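Local coordinates for putative molybdenum carrier protein (Syntrophus aciditrophicus SB, PDB 3IMK), which is of unproven function but may carry molybdenum and belongs to the circularly permuted YpsA-like branch of the SLOG superfamily, at residues 8-21 against 32-45. Numbering follows the deposited sequence.
Sequences ITKIISGGQTGADR and IPYGGWVPKGRLAE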
loop_
_atom_site.group_PDB
_atom_site.type_symbol
_atom_site.label_atom_id
_atom_site.label_comp_id
_atom_site.label_asym_id
_atom_site.label_seq_id
_atom_site.Cartn_x
_atom_site.Cartn_y
_atom_site.Cartn_z
ATOM N N ILE A 8 2.449 -0.369 13.698
ATOM C CA ILE A 8 1.851 -1.009 12.546
ATOM C C ILE A 8 1.524 -2.462 12.887
ATOM O O ILE A 8 2.428 -3.317 12.973
ATOM C CB ILE A 8 2.753 -0.907 11.296
ATOM C CG1 ILE A 8 3.109 0.540 10.993
ATOM C CG2 ILE A 8 2.099 -1.538 10.045
ATOM C CD1 ILE A 8 1.945 1.485 10.790
ATOM N N THR A 9 0.242 -2.726 13.126
ATOM C CA THR A 9 -0.228 -4.045 13.493
ATOM C C THR A 9 -0.618 -4.874 12.302
ATOM O O THR A 9 -0.766 -6.086 12.401
ATOM C CB THR A 9 -1.426 -3.936 14.442
ATOM O OG1 THR A 9 -2.469 -3.234 13.723
ATOM C CG2 THR A 9 -1.025 -3.203 15.751
ATOM N N LYS A 10 -0.833 -4.235 11.152
ATOM C CA LYS A 10 -1.218 -4.967 9.928
ATOM C C LYS A 10 -0.953 -4.100 8.694
ATOM O O LYS A 10 -1.248 -2.888 8.718
ATOM C CB LYS A 10 -2.695 -5.367 9.954
ATOM C CG LYS A 10 -3.142 -6.375 8.872
ATOM C CD LYS A 10 -4.628 -6.733 8.996
ATOM C CE LYS A 10 -5.073 -7.837 8.006
ATOM N NZ LYS A 10 -6.451 -8.503 8.199
ATOM N N ILE A 11 -0.407 -4.724 7.646
ATOM C CA ILE A 11 -0.254 -4.128 6.320
ATOM C C ILE A 11 -1.215 -4.813 5.403
ATOM O O ILE A 11 -1.279 -6.044 5.392
ATOM C CB ILE A 11 1.183 -4.240 5.802
ATOM C CG1 ILE A 11 2.088 -3.279 6.603
ATOM C CG2 ILE A 11 1.258 -3.915 4.276
ATOM C CD1 ILE A 11 3.613 -3.502 6.403
ATOM N N ILE A 12 -1.985 -4.043 4.629
ATOM C CA ILE A 12 -2.810 -4.636 3.605
ATOM C C ILE A 12 -2.535 -4.052 2.219
ATOM O O ILE A 12 -2.042 -2.940 2.104
ATOM C CB ILE A 12 -4.328 -4.554 3.936
ATOM C CG1 ILE A 12 -4.916 -3.147 3.807
ATOM C CG2 ILE A 12 -4.620 -5.107 5.355
ATOM C CD1 ILE A 12 -6.490 -3.131 3.881
ATOM N N SER A 13 -2.926 -4.798 1.184
ATOM C CA SER A 13 -2.914 -4.256 -0.164
ATOM C C SER A 13 -3.836 -5.088 -1.048
ATOM O O SER A 13 -4.392 -6.079 -0.623
ATOM C CB SER A 13 -1.512 -4.276 -0.743
ATOM O OG SER A 13 -1.162 -5.585 -1.229
ATOM N N GLY A 14 -3.951 -4.653 -2.288
ATOM C CA GLY A 14 -4.837 -5.278 -3.263
ATOM C C GLY A 14 -4.189 -6.376 -4.071
ATOM O O GLY A 14 -4.792 -6.859 -5.006
ATOM N N GLY A 15 -2.979 -6.787 -3.702
ATOM C CA GLY A 15 -2.350 -7.978 -4.312
ATOM C C GLY A 15 -1.751 -7.733 -5.692
ATOM O O GLY A 15 -1.190 -8.688 -6.245
ATOM N N GLN A 16 -1.878 -6.555 -6.275
ATOM C CA GLN A 16 -1.364 -6.307 -7.642
ATOM C C GLN A 16 0.162 -6.471 -7.625
ATOM O O GLN A 16 0.806 -6.323 -6.596
ATOM C CB GLN A 16 -1.754 -4.886 -8.088
ATOM C CG GLN A 16 -1.437 -4.441 -9.496
ATOM C CD GLN A 16 -2.042 -5.380 -10.548
ATOM O OE1 GLN A 16 -1.547 -6.494 -10.733
ATOM N NE2 GLN A 16 -3.135 -4.953 -11.219
ATOM N N THR A 17 0.756 -6.657 -8.805
ATOM C CA THR A 17 2.208 -6.539 -8.896
ATOM C C THR A 17 2.596 -5.089 -8.574
ATOM O O THR A 17 1.780 -4.168 -8.513
ATOM C CB THR A 17 2.685 -6.833 -10.343
ATOM O OG1 THR A 17 2.083 -5.859 -11.179
ATOM C CG2 THR A 17 2.254 -8.258 -10.785
ATOM N N GLY A 18 3.892 -4.873 -8.346
ATOM C CA GLY A 18 4.365 -3.542 -8.041
ATOM C C GLY A 18 4.290 -3.159 -6.582
ATOM O O GLY A 18 4.668 -3.927 -5.733
ATOM N N ALA A 19 3.716 -2.000 -6.288
ATOM C CA ALA A 19 3.627 -1.534 -4.913
ATOM C C ALA A 19 2.858 -2.499 -3.999
ATOM O O ALA A 19 3.304 -2.788 -2.879
ATOM C CB ALA A 19 2.942 -0.121 -4.858
ATOM N N ASP A 20 1.692 -2.978 -4.454
ATOM C CA ASP A 20 0.880 -3.855 -3.586
ATOM C C ASP A 20 1.706 -5.091 -3.152
ATOM O O ASP A 20 1.590 -5.581 -2.001
ATOM C CB ASP A 20 -0.353 -4.387 -4.319
ATOM C CG ASP A 20 -1.507 -3.423 -4.475
ATOM O OD1 ASP A 20 -1.453 -2.270 -4.035
ATOM O OD2 ASP A 20 -2.507 -3.910 -5.078
ATOM N N ARG A 21 2.394 -5.702 -4.110
ATOM C CA ARG A 21 3.105 -6.962 -3.878
ATOM C C ARG A 21 4.311 -6.744 -2.966
ATOM O O ARG A 21 4.561 -7.530 -2.015
ATOM C CB ARG A 21 3.487 -7.609 -5.207
ATOM C CG ARG A 21 3.803 -9.117 -5.073
ATOM C CD ARG A 21 2.527 -9.973 -4.803
ATOM N NE ARG A 21 1.503 -9.894 -5.849
ATOM C CZ ARG A 21 1.513 -10.591 -6.978
ATOM N NH1 ARG A 21 2.486 -11.450 -7.228
ATOM N NH2 ARG A 21 0.542 -10.436 -7.873
ATOM N N ILE A 32 5.135 -8.952 10.051
ATOM C CA ILE A 32 4.015 -8.060 10.345
ATOM C C ILE A 32 2.759 -8.720 9.775
ATOM O O ILE A 32 2.791 -9.157 8.611
ATOM C CB ILE A 32 4.231 -6.670 9.699
ATOM C CG1 ILE A 32 5.516 -6.039 10.257
ATOM C CG2 ILE A 32 3.003 -5.767 9.916
ATOM C CD1 ILE A 32 5.924 -4.753 9.530
ATOM N N PRO A 33 1.670 -8.855 10.564
ATOM C CA PRO A 33 0.427 -9.400 10.014
ATOM C C PRO A 33 0.021 -8.664 8.750
ATOM O O PRO A 33 0.258 -7.463 8.622
ATOM C CB PRO A 33 -0.579 -9.161 11.143
ATOM C CG PRO A 33 0.304 -9.204 12.388
ATOM C CD PRO A 33 1.508 -8.455 11.992
ATOM N N TYR A 34 -0.610 -9.386 7.831
ATOM C CA TYR A 34 -1.026 -8.774 6.588
ATOM C C TYR A 34 -2.342 -9.363 6.119
ATOM O O TYR A 34 -2.839 -10.385 6.636
ATOM C CB TYR A 34 0.063 -8.919 5.508
ATOM C CG TYR A 34 0.163 -10.295 4.983
ATOM C CD1 TYR A 34 -0.624 -10.722 3.911
ATOM C CD2 TYR A 34 1.007 -11.230 5.559
ATOM C CE1 TYR A 34 -0.545 -12.046 3.450
ATOM C CE2 TYR A 34 1.085 -12.522 5.119
ATOM C CZ TYR A 34 0.283 -12.944 4.070
ATOM O OH TYR A 34 0.327 -14.268 3.607
ATOM N N GLY A 35 -2.928 -8.680 5.121
ATOM C CA GLY A 35 -4.122 -9.133 4.465
ATOM C C GLY A 35 -4.408 -8.253 3.267
ATOM O O GLY A 35 -3.527 -7.574 2.750
ATOM N N GLY A 36 -5.674 -8.256 2.853
ATOM C CA GLY A 36 -6.089 -7.393 1.758
ATOM C C GLY A 36 -7.163 -8.033 0.919
ATOM O O GLY A 36 -7.264 -9.259 0.794
ATOM N N TRP A 37 -7.934 -7.190 0.292
ATOM C CA TRP A 37 -8.978 -7.603 -0.630
ATOM C C TRP A 37 -8.440 -7.629 -2.045
ATOM O O TRP A 37 -7.806 -6.695 -2.504
ATOM C CB TRP A 37 -10.117 -6.607 -0.556
ATOM C CG TRP A 37 -10.792 -6.654 0.779
ATOM C CD1 TRP A 37 -10.566 -5.814 1.849
ATOM C CD2 TRP A 37 -11.788 -7.589 1.215
ATOM N NE1 TRP A 37 -11.391 -6.161 2.936
ATOM C CE2 TRP A 37 -12.159 -7.237 2.551
ATOM C CE3 TRP A 37 -12.456 -8.633 0.581
ATOM C CZ2 TRP A 37 -13.141 -7.937 3.257
ATOM C CZ3 TRP A 37 -13.400 -9.353 1.299
ATOM C CH2 TRP A 37 -13.726 -9.008 2.616
ATOM N N VAL A 38 -8.722 -8.721 -2.743
ATOM C CA VAL A 38 -8.344 -8.935 -4.127
ATOM C C VAL A 38 -9.613 -9.174 -4.948
ATOM O O VAL A 38 -10.660 -9.520 -4.390
ATOM C CB VAL A 38 -7.335 -10.143 -4.248
ATOM C CG1 VAL A 38 -6.037 -9.816 -3.495
ATOM C CG2 VAL A 38 -7.925 -11.461 -3.788
ATOM N N PRO A 39 -9.527 -9.035 -6.279
ATOM C CA PRO A 39 -10.716 -9.392 -7.086
ATOM C C PRO A 39 -11.125 -10.838 -6.912
ATOM O O PRO A 39 -10.279 -11.672 -6.644
ATOM C CB PRO A 39 -10.244 -9.132 -8.531
ATOM C CG PRO A 39 -9.060 -8.184 -8.386
ATOM C CD PRO A 39 -8.397 -8.631 -7.125
ATOM N N LYS A 40 -12.403 -11.154 -7.154
ATOM C CA LYS A 40 -12.790 -12.542 -7.316
ATOM C C LYS A 40 -11.813 -13.225 -8.274
ATOM O O LYS A 40 -11.440 -12.657 -9.286
ATOM C CB LYS A 40 -14.217 -12.639 -7.833
ATOM C CG LYS A 40 -14.759 -14.040 -7.834
ATOM C CD LYS A 40 -16.152 -14.081 -8.458
ATOM C CE LYS A 40 -16.167 -13.888 -9.994
ATOM N NZ LYS A 40 -17.529 -14.189 -10.561
ATOM N N GLY A 41 -11.370 -14.428 -7.925
ATOM C CA GLY A 41 -10.399 -15.168 -8.736
ATOM C C GLY A 41 -8.951 -14.774 -8.490
ATOM O O GLY A 41 -8.042 -15.320 -9.091
ATOM N N ARG A 42 -8.731 -13.859 -7.547
ATOM C CA ARG A 42 -7.392 -13.395 -7.208
ATOM C C ARG A 42 -6.669 -12.781 -8.423
ATOM O O ARG A 42 -5.452 -12.926 -8.603
ATOM C CB ARG A 42 -6.529 -14.500 -6.549
ATOM C CG ARG A 42 -7.186 -15.285 -5.470
ATOM C CD ARG A 42 -6.309 -16.468 -5.078
ATOM N NE ARG A 42 -5.027 -16.096 -4.486
ATOM C CZ ARG A 42 -4.854 -15.877 -3.182
ATOM N NH1 ARG A 42 -5.874 -15.870 -2.341
ATOM N NH2 ARG A 42 -3.650 -15.618 -2.716
ATOM N N LEU A 43 -7.413 -12.067 -9.248
ATOM C CA LEU A 43 -6.834 -11.565 -10.485
ATOM C C LEU A 43 -5.787 -10.486 -10.255
ATOM O O LEU A 43 -5.947 -9.617 -9.365
ATOM C CB LEU A 43 -7.898 -11.050 -11.447
ATOM C CG LEU A 43 -9.013 -12.033 -11.737
ATOM C CD1 LEU A 43 -10.054 -11.385 -12.729
ATOM C CD2 LEU A 43 -8.511 -13.361 -12.307
ATOM N N ALA A 44 -4.747 -10.506 -11.102
ATOM C CA ALA A 44 -3.676 -9.522 -11.059
ATOM C C ALA A 44 -2.935 -9.575 -12.392
ATOM O O ALA A 44 -3.030 -10.550 -13.150
ATOM C CB ALA A 44 -2.725 -9.805 -9.888
ATOM N N GLU A 45 -2.183 -8.532 -12.671
ATOM C CA GLU A 45 -1.202 -8.588 -13.748
ATOM C C GLU A 45 -0.221 -9.719 -13.452
ATOM O O GLU A 45 0.202 -9.875 -12.293
ATOM C CB GLU A 45 -0.443 -7.277 -13.803
ATOM C CG GLU A 45 0.650 -7.261 -14.831
ATOM C CD GLU A 45 1.404 -5.947 -14.829
ATOM O OE1 GLU A 45 2.154 -5.696 -13.878
ATOM O OE2 GLU A 45 1.253 -5.195 -15.811
HETATM O O HOH W 1 -4.779 -7.573 -7.818
HETATM O O HOH W 2 0.336 -11.707 -10.372
#
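Ile11 pairs with Tyr34 in a parallel bridge, with both side chains on the face toward helix 19-29, the crossover of the beta-alpha-beta unit whose two strands, 10-12 and 34-38, meet here. Three backbone bonds define the register: Ile11 N to Pro33 O (3.0 Å), Gly35 N to Ile11 O and Ser13 N to Gly35 O. Packing is tight at Gly35 and Gly36: Ile12 CB lies 3.3 Å from Gly35 O, a CB on Gly35 would run into Lys10 CE, and Gly36 CA sits 3.2 Å from Ser13 O, where a CB would collide with that oxygen. Strand 131-135 continues the sheet beyond Ile12.

The edge near the strand starts is looser and more exposed. There Ile11 and Ile32 meet most closely at their CD1 methyls, 4.1 Å apart, while Pro33 lays its ring against Thr9 O. Lys10, its chain extended, runs beside the backbone of Tyr34 and Gly35.

Past the strands, the loop before helix 19-29 meets Glu45 through polar groups, while the Ala44 methyl packs against Gln16 OE1 and the edge of the Arg21 guanidinium. Bent at chi2 (56°), the Gln16 chain presents OE1 to Glu45 N at 2.9 Å, on a lone pair in the carbonyl plane; Thr17 N also donates to this oxygen. A leucine in place of Gln16 would probably leave Glu45 N and Thr17 N without their shared acceptor. Glu45 extends across Thr17 at about a right angle, its carboxylate also paired with Arg138 in a salt bridge. Arg21 grips Gly15 O with NE and NH2, its NH2 reaching Glu45 O through a water. Thr17 OG1 donates to the anti side of Glu45 OE1, 2.7 Å away and 27° out of the carboxylate plane.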